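Local structure of L-hydantoinase (Arthrobacter aurescens, 1GKR) at residues Glu358-Val361 / Glu362-Glu366. The protein hydrolyses the ring of 5-substituted hydantoins as a zinc-dependent cyclic amidase, favouring aryl over alkyl derivatives, and works as a homotetramer. Residues are numbered along the deposited sequence; the frame is centred on the assembly and turned at random.
Sequences ERLV and EVMCE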
ATOM      1  N   GLU A 358     -17.873 -11.198  23.826  1.00 15.22           N
ATOM      2  CA  GLU A 358     -17.515  -9.792  23.886  1.00 13.31           C
ATOM      3  C   GLU A 358     -17.586  -9.128  22.532  1.00 13.31           C
ATOM      4  O   GLU A 358     -18.084  -8.013  22.409  1.00 11.93           O
ATOM      5  CB  GLU A 358     -16.112  -9.611  24.472  1.00 15.24           C
ATOM      6  CG  GLU A 358     -15.985 -10.010  25.941  1.00 18.44           C
ATOM      7  CD  GLU A 358     -15.508 -11.439  26.130  1.00 22.04           C
ATOM      8  OE1 GLU A 358     -15.921 -12.324  25.346  1.00 24.22           O
ATOM      9  OE2 GLU A 358     -14.724 -11.679  27.076  1.00 24.57           O
ATOM     10  N   ARG A 359     -17.086  -9.808  21.509  1.00 13.61           N
ATOM     11  CA  ARG A 359     -17.112  -9.238  20.172  1.00 14.11           C
ATOM     12  C   ARG A 359     -18.544  -9.187  19.628  1.00 15.67           C
ATOM     13  O   ARG A 359     -18.944  -8.211  18.981  1.00 17.02           O
ATOM     14  CB  ARG A 359     -16.221 -10.051  19.246  1.00 10.13           C
ATOM     15  CG  ARG A 359     -16.344  -9.623  17.813  1.00 16.75           C
ATOM     16  CD  ARG A 359     -15.028  -9.146  17.277  1.00 21.36           C
ATOM     17  NE  ARG A 359     -14.653  -7.840  17.795  1.00 25.18           N
ATOM     18  CZ  ARG A 359     -13.393  -7.447  17.955  1.00 28.48           C
ATOM     19  NH1 ARG A 359     -12.389  -8.259  17.645  1.00 28.33           N
ATOM     20  NH2 ARG A 359     -13.129  -6.235  18.418  1.00 32.45           N
ATOM     21  N   LEU A 360     -19.312 -10.240  19.902  1.00 15.41           N
ATOM     22  CA  LEU A 360     -20.694 -10.311  19.456  1.00 13.06           C
ATOM     23  C   LEU A 360     -21.461  -9.112  19.974  1.00 11.97           C
ATOM     24  O   LEU A 360     -22.200  -8.474  19.233  1.00 12.93           O
ATOM     25  CB  LEU A 360     -21.356 -11.595  19.956  1.00 12.75           C
ATOM     26  CG  LEU A 360     -22.781 -11.855  19.456  1.00 12.07           C
ATOM     27  CD1 LEU A 360     -23.043 -13.344  19.401  1.00 12.27           C
ATOM     28  CD2 LEU A 360     -23.783 -11.176  20.359  1.00 10.59           C
ATOM     29  N   VAL A 361     -21.287  -8.800  21.249  1.00  9.59           N
ATOM     30  CA  VAL A 361     -21.985  -7.659  21.819  1.00 12.27           C
ATOM     31  C   VAL A 361     -21.527  -6.345  21.190  1.00 12.96           C
ATOM     32  O   VAL A 361     -22.303  -5.398  21.063  1.00 12.98           O
ATOM     33  CB  VAL A 361     -21.794  -7.609  23.351  1.00 12.08           C
ATOM     34  CG1 VAL A 361     -22.157  -6.240  23.903  1.00  8.49           C
ATOM     35  CG2 VAL A 361     -22.676  -8.655  23.982  1.00 13.02           C
ATOM     36  N   GLU A 362     -20.268  -6.298  20.778  1.00 14.37           N
ATOM     37  CA  GLU A 362     -19.728  -5.095  20.170  1.00 15.20           C
ATOM     38  C   GLU A 362     -20.347  -4.809  18.809  1.00 14.44           C
ATOM     39  O   GLU A 362     -20.761  -3.673  18.536  1.00 13.89           O
ATOM     40  CB  GLU A 362     -18.213  -5.207  20.009  1.00 16.69           C
ATOM     41  CG  GLU A 362     -17.575  -3.914  19.548  1.00 18.61           C
ATOM     42  CD  GLU A 362     -16.102  -4.057  19.241  1.00 21.46           C
ATOM     43  OE1 GLU A 362     -15.735  -5.060  18.584  1.00 25.42           O
ATOM     44  OE2 GLU A 362     -15.318  -3.163  19.639  1.00 19.56           O
ATOM     45  N   VAL A 363     -20.416  -5.836  17.961  1.00 11.70           N
ATOM     46  CA  VAL A 363     -20.965  -5.665  16.617  1.00 13.06           C
ATOM     47  C   VAL A 363     -22.503  -5.709  16.507  1.00 15.73           C
ATOM     48  O   VAL A 363     -23.069  -5.220  15.518  1.00 16.44           O
ATOM     49  CB  VAL A 363     -20.389  -6.715  15.650  1.00  9.89           C
ATOM     50  CG1 VAL A 363     -18.887  -6.668  15.660  1.00  1.37           C
ATOM     51  CG2 VAL A 363     -20.875  -8.080  16.033  1.00 10.97           C
ATOM     52  N   MET A 364     -23.173  -6.285  17.507  1.00 14.20           N
ATOM     53  CA  MET A 364     -24.626  -6.386  17.478  1.00 14.00           C
ATOM     54  C   MET A 364     -25.338  -5.424  18.401  1.00 15.04           C
ATOM     55  O   MET A 364     -26.558  -5.267  18.294  1.00 17.07           O
ATOM     56  CB  MET A 364     -25.084  -7.816  17.792  1.00  9.27           C
ATOM     57  CG  MET A 364     -24.726  -8.778  16.701  1.00 12.12           C
ATOM     58  SD  MET A 364     -25.387 -10.417  16.911  1.00 17.33           S
ATOM     59  CE  MET A 364     -26.964 -10.248  16.090  1.00 10.61           C
ATOM     60  N   CYS A 365     -24.599  -4.778  19.303  1.00 13.65           N
ATOM     61  CA  CYS A 365     -25.214  -3.842  20.234  1.00 12.54           C
ATOM     62  C   CYS A 365     -24.528  -2.491  20.299  1.00 14.89           C
ATOM     63  O   CYS A 365     -25.119  -1.466  19.975  1.00 16.13           O
ATOM     64  CB  CYS A 365     -25.239  -4.432  21.644  1.00 13.22           C
ATOM     65  SG  CYS A 365     -25.873  -6.122  21.756  1.00 13.13           S
ATOM     66  N   GLU A 366     -23.271  -2.494  20.720  1.00 15.72           N
ATOM     67  CA  GLU A 366     -22.526  -1.257  20.880  1.00 15.72           C
ATOM     68  C   GLU A 366     -22.291  -0.395  19.647  1.00 16.20           C
ATOM     69  O   GLU A 366     -22.772   0.740  19.601  1.00 15.77           O
ATOM     70  CB  GLU A 366     -21.197  -1.559  21.568  1.00 17.89           C
ATOM     71  CG  GLU A 366     -21.342  -1.767  23.063  1.00 22.10           C
ATOM     72  CD  GLU A 366     -20.131  -2.425  23.698  1.00 23.64           C
ATOM     73  OE1 GLU A 366     -19.003  -2.152  23.232  1.00 21.74           O
ATOM     74  OE2 GLU A 366     -20.318  -3.197  24.673  1.00 24.25           O
TER
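Glu-362 N, Val-363 N and Met-364 N donate i to i-4 hydrogen bonds to Glu-358 O, Arg-359 O and Leu-360 O, but Val-361 O takes both Cys-365 N at 3.0 Å and Glu-366 N at 3.1 Å, so helix 357-372 widens here into a pi-type turn. On one flank Arg-359 and Glu-362 run side by side. Arg-359 CG is anti to the backbone N (chi1 172°) and the chain then bends, bringing the guanidinium side-on to Glu-362. In this salt bridge Glu-362 OE1 accepts from Arg-359 NE at 3.1 Å and Arg-359 NH2 at 2.9 Å. Arg-359 NH1 turns to the carbonyl of Glu-302. Replacing Arg-359 by alanine is likely to leave the Glu-362 carboxylate without its close counter-charge and the Glu-302 carbonyl without this donor. Leu-360 CD2 meets Met-364 SD at 3.9 Å beside helix 341-350; on another side, toward strand 9-13, Val-361 CG1 approaches Glu-366 OE2 at 3.6 Å. Glu-366 OE1 bonds to Ser-14 OG, and Val-361 packs on Met-53 and Pro-54 of barrel strand 51-62. The two-nitrogen grip on one oxygen probably holds the carboxylate nearly coplanar with the guanidinium, their planes 12° apart.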